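Local coordinates for sorbitol dehydrogenase (Gluconobacter oxydans, PDB 5ITG), which probably oxidises D-sorbitol to L-sorbose with an NADP-type cofactor, as a member of the mannitol dehydrogenase family of oxidoreductases, at residues A[12-17]-A[95-100]; A[406-411]-A[472-477]. All blocks are in the same frame, centred on the assembly; numbering follows the deposited sequence.

Contact 1 of 2, residues A[12-17]-A[95-100]; sequences ANVQAP and VRVMGA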
ATOM      1  N   ALA A  12       0.873 -30.138  12.716  1.00 48.66           N
ATOM      2  CA  ALA A  12       1.007 -30.535  11.317  1.00 47.27           C
ATOM      3  C   ALA A  12       0.490 -29.502  10.315  1.00 46.67           C
ATOM      4  O   ALA A  12       0.950 -29.452   9.175  1.00 46.11           O
ATOM      5  CB  ALA A  12       0.298 -31.866  11.094  1.00 47.90           C
ATOM      6  N   ASN A  13      -0.462 -28.680  10.742  1.00 46.08           N
ATOM      7  CA  ASN A  13      -1.054 -27.667   9.869  1.00 45.41           C
ATOM      8  C   ASN A  13      -0.239 -26.376   9.784  1.00 43.98           C
ATOM      9  O   ASN A  13      -0.434 -25.570   8.874  1.00 43.69           O
ATOM     10  CB  ASN A  13      -2.465 -27.332  10.354  1.00 46.95           C
ATOM     11  CG  ASN A  13      -2.460 -26.610  11.688  1.00 49.47           C
ATOM     12  OD1 ASN A  13      -1.895 -27.098  12.669  1.00 50.90           O
ATOM     13  ND2 ASN A  13      -3.090 -25.438  11.732  1.00 49.29           N
ATOM     14  N   VAL A  14       0.670 -26.181  10.733  1.00 41.73           N
ATOM     15  CA  VAL A  14       1.491 -24.977  10.764  1.00 39.84           C
ATOM     16  C   VAL A  14       2.867 -25.207  10.151  1.00 39.27           C
ATOM     17  O   VAL A  14       3.594 -26.106  10.565  1.00 39.21           O
ATOM     18  CB  VAL A  14       1.671 -24.478  12.212  1.00 39.69           C
ATOM     19  CG1 VAL A  14       2.450 -23.176  12.224  1.00 39.90           C
ATOM     20  CG2 VAL A  14       0.314 -24.296  12.867  1.00 39.51           C
ATOM     21  N   GLN A  15       3.224 -24.395   9.160  1.00 38.38           N
ATOM     22  CA  GLN A  15       4.525 -24.523   8.517  1.00 36.48           C
ATOM     23  C   GLN A  15       5.565 -23.734   9.302  1.00 36.11           C
ATOM     24  O   GLN A  15       5.258 -22.697   9.885  1.00 33.73           O
ATOM     25  CB  GLN A  15       4.472 -24.004   7.076  1.00 37.98           C
ATOM     26  CG  GLN A  15       5.837 -23.947   6.398  1.00 41.10           C
ATOM     27  CD  GLN A  15       5.771 -23.424   4.974  1.00 43.65           C
ATOM     28  OE1 GLN A  15       5.155 -22.392   4.705  1.00 45.09           O
ATOM     29  NE2 GLN A  15       6.421 -24.129   4.053  1.00 44.25           N
ATOM     30  N   ALA A  16       6.798 -24.230   9.317  1.00 34.89           N
ATOM     31  CA  ALA A  16       7.876 -23.556  10.025  1.00 35.10           C
ATOM     32  C   ALA A  16       8.827 -22.937   9.010  1.00 34.63           C
ATOM     33  O   ALA A  16       8.750 -23.227   7.816  1.00 34.82           O
ATOM     34  CB  ALA A  16       8.621 -24.549  10.906  1.00 36.17           C
ATOM     35  N   PRO A  17       9.732 -22.062   9.467  1.00 34.88           N
ATOM     36  CA  PRO A  17      10.674 -21.443   8.533  1.00 35.18           C
ATOM     37  C   PRO A  17      11.373 -22.521   7.714  1.00 35.96           C
ATOM     38  O   PRO A  17      11.890 -23.485   8.266  1.00 37.36           O
ATOM     39  CB  PRO A  17      11.627 -20.702   9.461  1.00 35.04           C
ATOM     40  CG  PRO A  17      10.722 -20.281  10.578  1.00 34.85           C
ATOM     41  CD  PRO A  17       9.912 -21.530  10.828  1.00 33.66           C
ATOM     42  N   VAL A  95      -1.285 -21.381   7.629  1.00 31.01           N
ATOM     43  CA  VAL A  95      -0.537 -20.614   8.618  1.00 31.44           C
ATOM     44  C   VAL A  95       0.913 -21.066   8.712  1.00 31.53           C
ATOM     45  O   VAL A  95       1.222 -22.253   8.575  1.00 30.88           O
ATOM     46  CB  VAL A  95      -1.203 -20.690  10.019  1.00 32.11           C
ATOM     47  CG1 VAL A  95      -1.208 -22.119  10.528  1.00 33.91           C
ATOM     48  CG2 VAL A  95      -0.470 -19.775  10.989  1.00 31.15           C
ATOM     49  N   ARG A  96       1.804 -20.106   8.934  1.00 30.68           N
ATOM     50  CA  ARG A  96       3.226 -20.398   9.029  1.00 31.14           C
ATOM     51  C   ARG A  96       3.902 -19.511  10.067  1.00 31.30           C
ATOM     52  O   ARG A  96       3.435 -18.408  10.360  1.00 31.36           O
ATOM     53  CB  ARG A  96       3.893 -20.187   7.667  1.00 31.78           C
ATOM     54  CG  ARG A  96       3.824 -18.749   7.154  1.00 34.14           C
ATOM     55  CD  ARG A  96       4.348 -18.659   5.734  1.00 34.80           C
ATOM     56  NE  ARG A  96       5.698 -19.202   5.634  1.00 38.10           N
ATOM     57  CZ  ARG A  96       6.279 -19.566   4.497  1.00 39.47           C
ATOM     58  NH1 ARG A  96       5.627 -19.447   3.347  1.00 39.79           N
ATOM     59  NH2 ARG A  96       7.514 -20.048   4.508  1.00 40.53           N
ATOM     60  N   VAL A  97       4.996 -20.010  10.633  1.00 29.56           N
ATOM     61  CA  VAL A  97       5.756 -19.259  11.620  1.00 28.52           C
ATOM     62  C   VAL A  97       6.924 -18.643  10.861  1.00 27.59           C
ATOM     63  O   VAL A  97       7.747 -19.349  10.282  1.00 26.88           O
ATOM     64  CB  VAL A  97       6.275 -20.181  12.750  1.00 29.76           C
ATOM     65  CG1 VAL A  97       7.101 -19.382  13.747  1.00 30.09           C
ATOM     66  CG2 VAL A  97       5.100 -20.835  13.450  1.00 30.13           C
HETATM   67  N   MSE A  98       6.972 -17.317  10.861  1.00 26.90           N
HETATM   68  CA  MSE A  98       7.991 -16.552  10.158  1.00 27.28           C
HETATM   69  C   MSE A  98       9.267 -16.353  10.975  1.00 25.98           C
HETATM   70  O   MSE A  98       9.203 -15.969  12.138  1.00 27.39           O
HETATM   71  CB  MSE A  98       7.413 -15.185   9.796  1.00 29.25           C
HETATM   72  CG  MSE A  98       6.116 -15.247   9.009  1.00 33.41           C
HETATM   73 SE   MSE A  98       6.457 -15.437   7.131  0.79 37.97          SE
HETATM   74  CE  MSE A  98       7.094 -13.637   6.819  1.00 35.40           C
ATOM     75  N   GLY A  99      10.421 -16.583  10.354  1.00 25.02           N
ATOM     76  CA  GLY A  99      11.677 -16.417  11.065  1.00 24.57           C
ATOM     77  C   GLY A  99      12.642 -15.363  10.537  1.00 24.47           C
ATOM     78  O   GLY A  99      13.702 -15.150  11.127  1.00 23.68           O
ATOM     79  N   ALA A 100      12.279 -14.684   9.449  1.00 22.51           N
ATOM     80  CA  ALA A 100      13.149 -13.671   8.847  1.00 23.15           C
ATOM     81  C   ALA A 100      13.574 -12.510   9.757  1.00 23.13           C
ATOM     82  O   ALA A 100      14.683 -11.991   9.622  1.00 22.35           O
ATOM     83  CB  ALA A 100      12.498 -13.117   7.576  1.00 23.36           C
TER

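Contact 2 of 2, residues A[406-411]-A[472-477]; sequences IASYLE and KIIREK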
ATOM      1  N   ILE A 406     -19.528   7.757 -13.845  1.00 13.87           N
ATOM      2  CA  ILE A 406     -19.660   9.146 -13.415  1.00 13.83           C
ATOM      3  C   ILE A 406     -21.061   9.429 -12.881  1.00 14.51           C
ATOM      4  O   ILE A 406     -21.224  10.042 -11.819  1.00 16.55           O
ATOM      5  CB  ILE A 406     -19.329  10.107 -14.583  1.00 11.71           C
ATOM      6  CG1 ILE A 406     -17.843   9.993 -14.929  1.00 15.68           C
ATOM      7  CG2 ILE A 406     -19.657  11.548 -14.200  1.00 13.69           C
ATOM      8  CD1 ILE A 406     -17.480  10.631 -16.273  1.00 15.15           C
ATOM      9  N   ALA A 407     -22.069   8.961 -13.608  1.00 14.76           N
ATOM     10  CA  ALA A 407     -23.459   9.161 -13.204  1.00 15.16           C
ATOM     11  C   ALA A 407     -23.747   8.483 -11.868  1.00 15.68           C
ATOM     12  O   ALA A 407     -24.517   9.003 -11.056  1.00 16.48           O
ATOM     13  CB  ALA A 407     -24.402   8.625 -14.281  1.00 12.84           C
ATOM     14  N   SER A 408     -23.131   7.323 -11.652  1.00 16.28           N
ATOM     15  CA  SER A 408     -23.304   6.565 -10.416  1.00 16.23           C
ATOM     16  C   SER A 408     -22.675   7.316  -9.252  1.00 17.53           C
ATOM     17  O   SER A 408     -23.250   7.395  -8.164  1.00 19.23           O
ATOM     18  CB  SER A 408     -22.659   5.178 -10.542  1.00 18.95           C
ATOM     19  OG  SER A 408     -23.433   4.339 -11.378  1.00 23.80           O
ATOM     20  N   TYR A 409     -21.483   7.854  -9.482  1.00 16.35           N
ATOM     21  CA  TYR A 409     -20.790   8.627  -8.467  1.00 16.99           C
ATOM     22  C   TYR A 409     -21.661   9.827  -8.071  1.00 14.58           C
ATOM     23  O   TYR A 409     -21.888  10.077  -6.883  1.00 16.49           O
ATOM     24  CB  TYR A 409     -19.437   9.117  -9.004  1.00 14.66           C
ATOM     25  CG  TYR A 409     -18.736  10.100  -8.087  1.00 15.86           C
ATOM     26  CD1 TYR A 409     -18.273   9.711  -6.832  1.00 17.97           C
ATOM     27  CD2 TYR A 409     -18.561  11.429  -8.469  1.00 16.68           C
ATOM     28  CE1 TYR A 409     -17.652  10.629  -5.971  1.00 19.09           C
ATOM     29  CE2 TYR A 409     -17.942  12.351  -7.622  1.00 18.96           C
ATOM     30  CZ  TYR A 409     -17.492  11.946  -6.376  1.00 19.38           C
ATOM     31  OH  TYR A 409     -16.893  12.862  -5.532  1.00 20.37           O
ATOM     32  N   LEU A 410     -22.150  10.558  -9.068  1.00 15.24           N
ATOM     33  CA  LEU A 410     -22.979  11.734  -8.813  1.00 16.55           C
ATOM     34  C   LEU A 410     -24.279  11.407  -8.083  1.00 18.21           C
ATOM     35  O   LEU A 410     -24.707  12.155  -7.203  1.00 19.20           O
ATOM     36  CB  LEU A 410     -23.279  12.466 -10.126  1.00 19.01           C
ATOM     37  CG  LEU A 410     -22.023  13.110 -10.724  1.00 19.42           C
ATOM     38  CD1 LEU A 410     -22.357  13.825 -12.027  1.00 16.65           C
ATOM     39  CD2 LEU A 410     -21.429  14.078  -9.701  1.00 19.53           C
ATOM     40  N   GLU A 411     -24.910  10.296  -8.443  1.00 17.46           N
ATOM     41  CA  GLU A 411     -26.139   9.903  -7.772  1.00 19.86           C
ATOM     42  C   GLU A 411     -25.838   9.393  -6.358  1.00 19.84           C
ATOM     43  O   GLU A 411     -26.610   9.632  -5.428  1.00 22.06           O
ATOM     44  CB  GLU A 411     -26.876   8.847  -8.597  1.00 19.93           C
ATOM     45  CG  GLU A 411     -27.530   9.428  -9.849  1.00 21.47           C
ATOM     46  CD  GLU A 411     -28.573  10.490  -9.514  1.00 24.38           C
ATOM     47  OE1 GLU A 411     -29.530  10.165  -8.780  1.00 25.86           O
ATOM     48  OE2 GLU A 411     -28.441  11.646  -9.984  1.00 23.17           O
ATOM     49  N   LYS A 472     -30.576  10.435 -15.008  1.00 22.00           N
ATOM     50  CA  LYS A 472     -32.033  10.472 -15.073  1.00 24.98           C
ATOM     51  C   LYS A 472     -32.616   9.072 -14.932  1.00 24.37           C
ATOM     52  O   LYS A 472     -33.572   8.863 -14.184  1.00 25.38           O
ATOM     53  CB  LYS A 472     -32.480  11.112 -16.389  1.00 25.72           C
ATOM     54  CG  LYS A 472     -32.402  12.636 -16.381  1.00 28.31           C
ATOM     55  CD  LYS A 472     -32.603  13.207 -17.776  1.00 28.08           C
ATOM     56  CE  LYS A 472     -33.027  14.671 -17.738  1.00 32.28           C
ATOM     57  NZ  LYS A 472     -32.056  15.555 -17.037  1.00 33.49           N
ATOM     58  N   ILE A 473     -32.031   8.113 -15.638  1.00 24.03           N
ATOM     59  CA  ILE A 473     -32.494   6.733 -15.571  1.00 24.28           C
ATOM     60  C   ILE A 473     -32.271   6.165 -14.169  1.00 25.24           C
ATOM     61  O   ILE A 473     -33.152   5.516 -13.609  1.00 25.52           O
ATOM     62  CB  ILE A 473     -31.756   5.858 -16.597  1.00 24.12           C
ATOM     63  CG1 ILE A 473     -32.120   6.314 -18.013  1.00 22.24           C
ATOM     64  CG2 ILE A 473     -32.103   4.383 -16.374  1.00 24.27           C
ATOM     65  CD1 ILE A 473     -31.363   5.601 -19.111  1.00 22.17           C
ATOM     66  N   ILE A 474     -31.092   6.421 -13.608  1.00 23.43           N
ATOM     67  CA  ILE A 474     -30.757   5.939 -12.273  1.00 22.77           C
ATOM     68  C   ILE A 474     -31.732   6.448 -11.221  1.00 24.03           C
ATOM     69  O   ILE A 474     -32.138   5.706 -10.330  1.00 23.05           O
ATOM     70  CB  ILE A 474     -29.343   6.392 -11.827  1.00 21.30           C
ATOM     71  CG1 ILE A 474     -28.271   5.670 -12.646  1.00 20.30           C
ATOM     72  CG2 ILE A 474     -29.159   6.118 -10.341  1.00 21.91           C
ATOM     73  CD1 ILE A 474     -26.861   6.081 -12.291  1.00 19.35           C
ATOM     74  N   ARG A 475     -32.099   7.720 -11.308  1.00 25.12           N
ATOM     75  CA  ARG A 475     -33.000   8.268 -10.309  1.00 27.40           C
ATOM     76  C   ARG A 475     -34.430   7.753 -10.433  1.00 28.22           C
ATOM     77  O   ARG A 475     -35.109   7.560  -9.428  1.00 28.31           O
ATOM     78  CB  ARG A 475     -33.006   9.796 -10.357  1.00 30.93           C
ATOM     79  CG  ARG A 475     -33.666  10.407  -9.126  1.00 33.24           C
ATOM     80  CD  ARG A 475     -33.389  11.874  -9.021  1.00 37.48           C
ATOM     81  NE  ARG A 475     -31.959  12.160  -9.019  1.00 38.29           N
ATOM     82  CZ  ARG A 475     -31.462  13.388  -8.951  1.00 39.19           C
ATOM     83  NH1 ARG A 475     -32.285  14.424  -8.872  1.00 39.97           N
ATOM     84  NH2 ARG A 475     -30.155  13.584  -8.991  1.00 37.23           N
ATOM     85  N   GLU A 476     -34.881   7.519 -11.657  1.00 28.18           N
ATOM     86  CA  GLU A 476     -36.240   7.045 -11.865  1.00 30.14           C
ATOM     87  C   GLU A 476     -36.407   5.528 -11.799  1.00 29.92           C
ATOM     88  O   GLU A 476     -37.313   5.040 -11.126  1.00 28.94           O
ATOM     89  CB  GLU A 476     -36.772   7.565 -13.204  1.00 32.92           C
ATOM     90  CG  GLU A 476     -38.157   7.065 -13.564  1.00 37.82           C
ATOM     91  CD  GLU A 476     -38.752   7.802 -14.748  1.00 41.78           C
ATOM     92  OE1 GLU A 476     -38.975   9.028 -14.631  1.00 45.54           O
ATOM     93  OE2 GLU A 476     -38.997   7.161 -15.792  1.00 43.69           O
ATOM     94  N   LYS A 477     -35.525   4.788 -12.468  1.00 29.26           N
ATOM     95  CA  LYS A 477     -35.625   3.327 -12.510  1.00 29.40           C
ATOM     96  C   LYS A 477     -34.602   2.548 -11.671  1.00 28.94           C
ATOM     97  O   LYS A 477     -34.645   1.316 -11.637  1.00 26.47           O
ATOM     98  CB  LYS A 477     -35.526   2.847 -13.964  1.00 32.56           C
ATOM     99  CG  LYS A 477     -36.169   3.774 -14.993  1.00 34.30           C
ATOM    100  CD  LYS A 477     -37.682   3.726 -14.961  1.00 37.99           C
ATOM    101  CE  LYS A 477     -38.209   2.397 -15.472  1.00 40.61           C
ATOM    102  NZ  LYS A 477     -39.702   2.371 -15.496  1.00 43.37           N
TER

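Contact 1 of 2, residues A[12-17]-A[95-100]
Over one face of the Arg-96 guanidinium sits the amide oxygen of Gln-15: OE1 stands above the centre of the group, 3.0 Å from CZ of Arg-96. The amide and guanidinium planes are 39° apart, and from above the plane OE1 does not line up with any N-H, so the pair is a polar contact between a partly negative oxygen and a cation and not a hydrogen bond. The two side chains run side by side in the same direction. Gln-15 is extended, with CG anti to the backbone N (chi1 173°), whereas Arg-96 bends at chi3, which lays its flat end under the amide. With an alanine in place of Arg-96, the Gln-15 amide would probably lose the charged surface beneath it and become free to turn.

The backbones pair as parallel strands at Gln-15 and Arg-96. Gln-15 N donates to Val-95 O at 3.0 Å, and Val-97 N donates to Gln-15 O at 2.8 Å, so Gln-15 bonds on both sides of Arg-96. On the other face of this pairing, valine methyls meet: Val-14 CG2 lies 3.5 Å from Val-95 CG1, and Val-14 CG1 3.7 Å from Val-97 CG2. Further along, Pro-17 brings CD to 3.1 Å from Val-97 O.

Strand 93-106 also pairs antiparallel with strand 82-87, where backbone hydrogen bonds join Arg-96 to Leu-84 and Met-98 to Tyr-82, while Glu-46 of helix 41-46 touches both Pro-17 and Arg-96; the short, weakly bonded strand 14-15 runs parallel to 93-106 and adds an N-terminal piece to the mixed sheet of the Rossmann domain.

Contact 2 of 2, residues A[406-411]-A[472-477]
Glu-411 OE2 is gripped by two arginines of helix 461-477: Arg-475 NH2 reaches it at 2.8 Å, and Arg-471 adds a second salt bridge through NE. The bond from Arg-475 NH2 arrives on the syn lone pair of OE2. Beside it, Arg-475 NE donates to Glu-411 OE1 at 3.2 Å, with an N-H...O angle of 161°, so the guanidinium takes the carboxylate side-on, one nitrogen to each oxygen. The planes are not flush, standing 36° apart. Glu-411 bends at chi2, which turns its carboxylate toward Arg-475, and the two side chains cross at about a right angle. With Arg-471 and Arg-475 both at the carboxylate, it is likely to stay ionised.

This is a pair of helices in the helical C-terminal half of the chain, the region of the mannitol dehydrogenase C-terminal domain; the axes of segments 406-411 and 472-477 pass 10.1 Å apart at their closest, with a crossing angle of -53°. Between them, Ile-474 supplies the apolar part of the contact. Its CG2 packs 3.7 Å from Glu-411 CG, the two side chains sliding past each other in opposite directions, while its CD1 reaches Ala-407 CB at 4.1 Å and lies near Ser-408 OG, a hydroxyl hydrogen-bonded to the Phe-404 carbonyl oxygen. Helix 288-312 lies against the same helix 400-412, with Leu-311 touching Glu-411 and Pro-308 touching Ser-408.

Contact 1 and contact 2 lie on opposite sides of the chain's centre, their own centres 50 Å apart and their nearest atoms about 37 Å apart, so they do not touch and share no strand or helix. Along the chain they come in series: contact 1 is closed by residue 100, long before contact 2 opens at 406. The first belongs to the sheet of the Rossmann domain, where it ties the N-terminal 12-17 to strand 93-106; the second joins two helices, 400-412 and 461-477, of the C-terminal half. Each therefore joins pieces distant in sequence within one half of the molecule, and neither bridges the two domains.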